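Local coordinates for diaminopropionate ammonia-lyase (Escherichia coli, PDB 4D9I), which catalyses the pyridoxal-phosphate-dependent alpha,beta-elimination of both L- and D-2,3-diaminopropionate to pyruvate and ammonia, working as a homodimer, at residues Thr117-Asn122 with Ala138-Pro143; Met113-Thr118 with Gly183-Gln188. All coordinates share one frame; numbering follows the deposited sequence.

Contact 1 of 2, residues Thr117-Asn122 with Ala138-Pro143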
# COMPACT_ATOMS: atom_id res chain seq x y z
N THR B 117 7.42 5.25 -34.43
CA THR B 117 6.37 4.75 -33.58
C THR B 117 5.66 5.85 -32.82
O THR B 117 6.29 6.79 -32.36
CB THR B 117 6.99 3.74 -32.58
OG1 THR B 117 7.47 2.61 -33.31
CG2 THR B 117 5.98 3.28 -31.54
N THR B 118 4.33 5.73 -32.71
CA THR B 118 3.52 6.51 -31.76
C THR B 118 3.17 5.66 -30.53
O THR B 118 2.87 4.47 -30.65
CB THR B 118 2.23 7.06 -32.40
OG1 THR B 118 2.56 8.14 -33.29
CG2 THR B 118 1.29 7.61 -31.33
N THR B 119 3.20 6.29 -29.36
CA THR B 119 2.96 5.61 -28.10
C THR B 119 2.48 6.56 -27.01
O THR B 119 2.76 7.76 -27.04
CB THR B 119 4.24 4.93 -27.58
OG1 THR B 119 3.89 4.03 -26.51
CG2 THR B 119 5.25 5.98 -27.09
N ASP B 120 1.76 6.00 -26.05
CA ASP B 120 1.41 6.81 -24.88
C ASP B 120 2.28 6.38 -23.70
O ASP B 120 2.07 6.82 -22.57
CB ASP B 120 -0.09 6.70 -24.58
CG ASP B 120 -0.52 5.29 -24.25
OD1 ASP B 120 -1.73 5.07 -24.04
OD2 ASP B 120 0.36 4.40 -24.21
N GLY B 121 3.26 5.52 -23.97
CA GLY B 121 4.14 5.05 -22.91
C GLY B 121 4.96 3.81 -23.19
O GLY B 121 6.11 3.92 -23.62
N ASN B 122 4.38 2.64 -22.95
CA ASN B 122 5.14 1.38 -22.94
C ASN B 122 5.58 0.84 -24.29
O ASN B 122 6.72 0.37 -24.45
CB ASN B 122 4.35 0.31 -22.19
CG ASN B 122 4.10 0.70 -20.75
OD1 ASN B 122 4.96 1.30 -20.11
ND2 ASN B 122 2.93 0.36 -20.24
N ALA B 138 15.57 4.93 -33.62
CA ALA B 138 14.14 4.98 -33.36
C ALA B 138 13.64 6.42 -33.23
O ALA B 138 14.33 7.27 -32.67
CB ALA B 138 13.78 4.15 -32.13
N VAL B 139 12.44 6.67 -33.73
CA VAL B 139 11.80 8.00 -33.63
C VAL B 139 10.39 7.81 -33.06
O VAL B 139 9.51 7.29 -33.73
CB VAL B 139 11.80 8.77 -34.98
CG1 VAL B 139 11.22 10.17 -34.81
CG2 VAL B 139 13.20 8.88 -35.55
N ILE B 140 10.21 8.22 -31.81
CA ILE B 140 8.95 8.01 -31.09
C ILE B 140 8.12 9.30 -31.02
O ILE B 140 8.63 10.37 -30.66
CB ILE B 140 9.21 7.46 -29.66
CG1 ILE B 140 10.19 6.27 -29.68
CG2 ILE B 140 7.91 7.10 -28.97
CD1 ILE B 140 9.88 5.13 -30.64
N TYR B 141 6.84 9.20 -31.37
CA TYR B 141 5.92 10.32 -31.16
C TYR B 141 4.98 10.02 -29.97
O TYR B 141 4.51 8.89 -29.80
CB TYR B 141 5.12 10.61 -32.44
CG TYR B 141 5.96 11.14 -33.60
CD1 TYR B 141 7.34 10.92 -33.66
CD2 TYR B 141 5.37 11.82 -34.66
CE1 TYR B 141 8.10 11.39 -34.71
CE2 TYR B 141 6.13 12.29 -35.72
CZ TYR B 141 7.49 12.07 -35.74
OH TYR B 141 8.26 12.52 -36.79
N MET B 142 4.76 11.02 -29.12
CA MET B 142 3.81 10.91 -28.01
C MET B 142 2.77 12.05 -28.08
O MET B 142 3.10 13.16 -28.49
CB MET B 142 4.55 10.91 -26.66
CG MET B 142 5.55 9.76 -26.48
SD MET B 142 6.16 9.63 -24.78
CE MET B 142 4.68 9.00 -23.99
N PRO B 143 1.51 11.76 -27.71
CA PRO B 143 0.44 12.75 -27.86
C PRO B 143 0.45 13.81 -26.76
O PRO B 143 1.10 13.62 -25.73
CB PRO B 143 -0.85 11.92 -27.80
CG PRO B 143 -0.45 10.53 -27.47
CD PRO B 143 1.00 10.52 -27.09
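A methyl pair is packed tightly between Thr-117-Asn-122 and Ala-138-Pro-143: Thr-119 CG2 lies 3.4 Å from Ile-140 CG2, closer than carbons usually pack. With OG1 of Thr-119 anti to the backbone N (chi1 -167°), CG2 is wedged between N and the carbonyl carbon and faces Ile-140, while OG1 accepts from Gly-121 N at 3.0 Å, an ST turn. Ile-140 CD1 meets Thr-117 CB on the face of the sheet that these two residues share. Three backbone bonds set a parallel register, Thr-117 beside Ile-140 and Thr-118 beside Tyr-141; the shortest runs from Tyr-141 N to Thr-117 O, 2.7 Å. Together with helix 122-133 these strands form a beta-alpha-beta unit in the four-stranded parallel sheet of this fold type II enzyme. Beyond Thr-119 the chains part and contact thins. Pro-143 CD still sits 3.3 Å from Thr-119 O, and Met-142, bent at chi3 (72°), reaches across to place CE 3.6 Å from Asp-120 C. Asp-120, partly exposed, sends its first side-chain bond away from 138-143; its OD1 is hydrogen-bonded to Gly-288 N and to a bound Tris molecule. Asp-120 is the inferred proton acceptor for the L-isomer.

Contact 2 of 2, residues Met113-Thr118 with Gly183-Gln188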
# COMPACT_ATOMS: atom_id res chain seq x y z
N MET B 113 18.52 0.79 -40.00
CA MET B 113 17.07 0.99 -40.05
C MET B 113 16.64 2.07 -39.05
O MET B 113 17.28 2.24 -38.01
CB MET B 113 16.34 -0.32 -39.70
CG MET B 113 16.46 -1.45 -40.72
SD MET B 113 15.33 -2.84 -40.38
CE MET B 113 13.80 -2.21 -41.09
N THR B 114 15.57 2.79 -39.37
CA THR B 114 14.96 3.73 -38.44
C THR B 114 13.52 3.31 -38.18
O THR B 114 12.71 3.23 -39.10
CB THR B 114 15.01 5.17 -38.98
OG1 THR B 114 16.37 5.51 -39.24
CG2 THR B 114 14.44 6.15 -37.97
N PHE B 115 13.24 3.00 -36.92
CA PHE B 115 11.91 2.56 -36.51
C PHE B 115 11.09 3.71 -35.98
O PHE B 115 11.50 4.37 -35.02
CB PHE B 115 12.01 1.45 -35.46
CG PHE B 115 12.70 0.23 -35.97
CD1 PHE B 115 12.08 -0.58 -36.91
CD2 PHE B 115 13.97 -0.10 -35.53
CE1 PHE B 115 12.71 -1.71 -37.40
CE2 PHE B 115 14.63 -1.22 -36.03
CZ PHE B 115 13.99 -2.03 -36.95
N ALA B 116 9.91 3.91 -36.55
CA ALA B 116 9.07 5.06 -36.20
C ALA B 116 7.77 4.60 -35.54
O ALA B 116 7.10 3.68 -36.01
CB ALA B 116 8.79 5.91 -37.42
N THR B 117 7.42 5.25 -34.43
CA THR B 117 6.37 4.75 -33.58
C THR B 117 5.66 5.85 -32.82
O THR B 117 6.29 6.79 -32.36
CB THR B 117 6.99 3.74 -32.58
OG1 THR B 117 7.47 2.61 -33.31
CG2 THR B 117 5.98 3.28 -31.54
N THR B 118 4.33 5.73 -32.71
CA THR B 118 3.52 6.51 -31.76
C THR B 118 3.17 5.66 -30.53
O THR B 118 2.87 4.47 -30.65
CB THR B 118 2.23 7.06 -32.40
OG1 THR B 118 2.56 8.14 -33.29
CG2 THR B 118 1.29 7.61 -31.33
N GLY B 183 11.44 7.43 -45.22
CA GLY B 183 11.84 6.03 -45.39
C GLY B 183 12.01 5.30 -44.06
O GLY B 183 12.81 4.37 -43.95
N TRP B 184 11.26 5.71 -43.04
CA TRP B 184 11.28 5.00 -41.76
C TRP B 184 10.36 3.82 -41.77
O TRP B 184 9.41 3.77 -42.55
CB TRP B 184 10.94 5.94 -40.60
CG TRP B 184 11.88 7.11 -40.48
CD1 TRP B 184 13.16 7.24 -41.01
CD2 TRP B 184 11.65 8.37 -39.76
NE1 TRP B 184 13.71 8.44 -40.67
CE2 TRP B 184 12.86 9.17 -39.92
CE3 TRP B 184 10.59 8.88 -39.01
CZ2 TRP B 184 12.99 10.43 -39.37
CZ3 TRP B 184 10.73 10.16 -38.45
CH2 TRP B 184 11.90 10.92 -38.63
N GLU B 185 10.65 2.85 -40.91
CA GLU B 185 9.79 1.69 -40.72
C GLU B 185 8.85 1.93 -39.54
O GLU B 185 9.28 2.00 -38.38
CB GLU B 185 10.65 0.45 -40.47
CG GLU B 185 9.87 -0.85 -40.47
CD GLU B 185 9.55 -1.34 -41.88
OE1 GLU B 185 10.40 -1.21 -42.76
OE2 GLU B 185 8.45 -1.88 -42.11
N VAL B 186 7.56 2.06 -39.85
CA VAL B 186 6.52 2.21 -38.83
C VAL B 186 6.34 0.92 -38.03
O VAL B 186 6.09 -0.15 -38.62
CB VAL B 186 5.17 2.57 -39.47
CG1 VAL B 186 4.06 2.60 -38.44
CG2 VAL B 186 5.26 3.91 -40.19
N VAL B 187 6.46 1.01 -36.70
CA VAL B 187 6.19 -0.13 -35.82
C VAL B 187 5.08 0.23 -34.82
O VAL B 187 5.34 0.87 -33.80
CB VAL B 187 7.48 -0.60 -35.09
CG1 VAL B 187 7.20 -1.82 -34.21
CG2 VAL B 187 8.58 -0.91 -36.11
N GLN B 188 3.84 -0.15 -35.15
CA GLN B 188 2.68 0.09 -34.26
C GLN B 188 2.11 -1.22 -33.79
O GLN B 188 2.12 -2.21 -34.53
CB GLN B 188 1.55 0.85 -34.96
CG GLN B 188 1.81 2.32 -35.25
CD GLN B 188 2.15 3.15 -34.01
OE1 GLN B 188 3.01 4.02 -34.08
NE2 GLN B 188 1.48 2.89 -32.90
O HOH W 1 14.33 2.50 -42.06
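Successive bends at chi1 (-71°) and chi2 (-57°) fold Gln-188 back toward Thr-118, where its amide grips the backbone at two points. OE1 receives Thr-118 N at 2.6 Å through a lone pair in the amide plane, the N-H...O angle being 173°; NE2 donates to Thr-118 O at 3.1 Å. This pair of bonds fixes the rotation of the amide and continues the pairing past the short strand 185-186. Thr-117 OG1, set beside its own backbone N, donates to Val-187 O, 2.8 Å away, and the same carbonyl accepts from His-123 NE2. Upstream, Phe-115 pairs with Glu-185 and Ala-116 with Val-186 in parallel register. The bond from Ala-116 N to Glu-185 O is short, 2.7 Å, although the donor stands above the carbonyl plane. At the other end, Thr-114 CG2 lies over one face of Trp-184, 3.5 Å from the centroid of the five-membered ring, a CH-pi contact. Nearby, a water accepts from Thr-114 N and donates to Gly-183 O. On the other side of the sheet Phe-115 CD1 touches Val-187 CG2 at 3.6 Å. Strand 185-186 is an outermost strand of the four-stranded parallel sheet within this chain; Phe-115 packs on helices 81-93 and 122-133, whereas Trp-184 and Val-186 rest on helix 168-182.

From the N terminus, both contacts start on strand 114-118 and share Thr-117 and Thr-118. Contact 1 closes the shorter loop, 15 residues made mostly of helix 122-133, when the chain returns as strand 137-142. The chain then continues through helix 148-155, strand 160-163 and helix 168-182 before contact 2 closes a 64-residue loop, which contains strand 137-142. Because both partner strands pair with it, strand 114-118 lies between 137-142 and 185-186 in the sheet. The two contacts, their centres about 10 Å apart, also meet directly: Val-139 N probably hydrogen-bonds to Phe-115 O (2.8 Å), and Tyr-141 OH packs against Trp-184 CZ3 (3.8 Å).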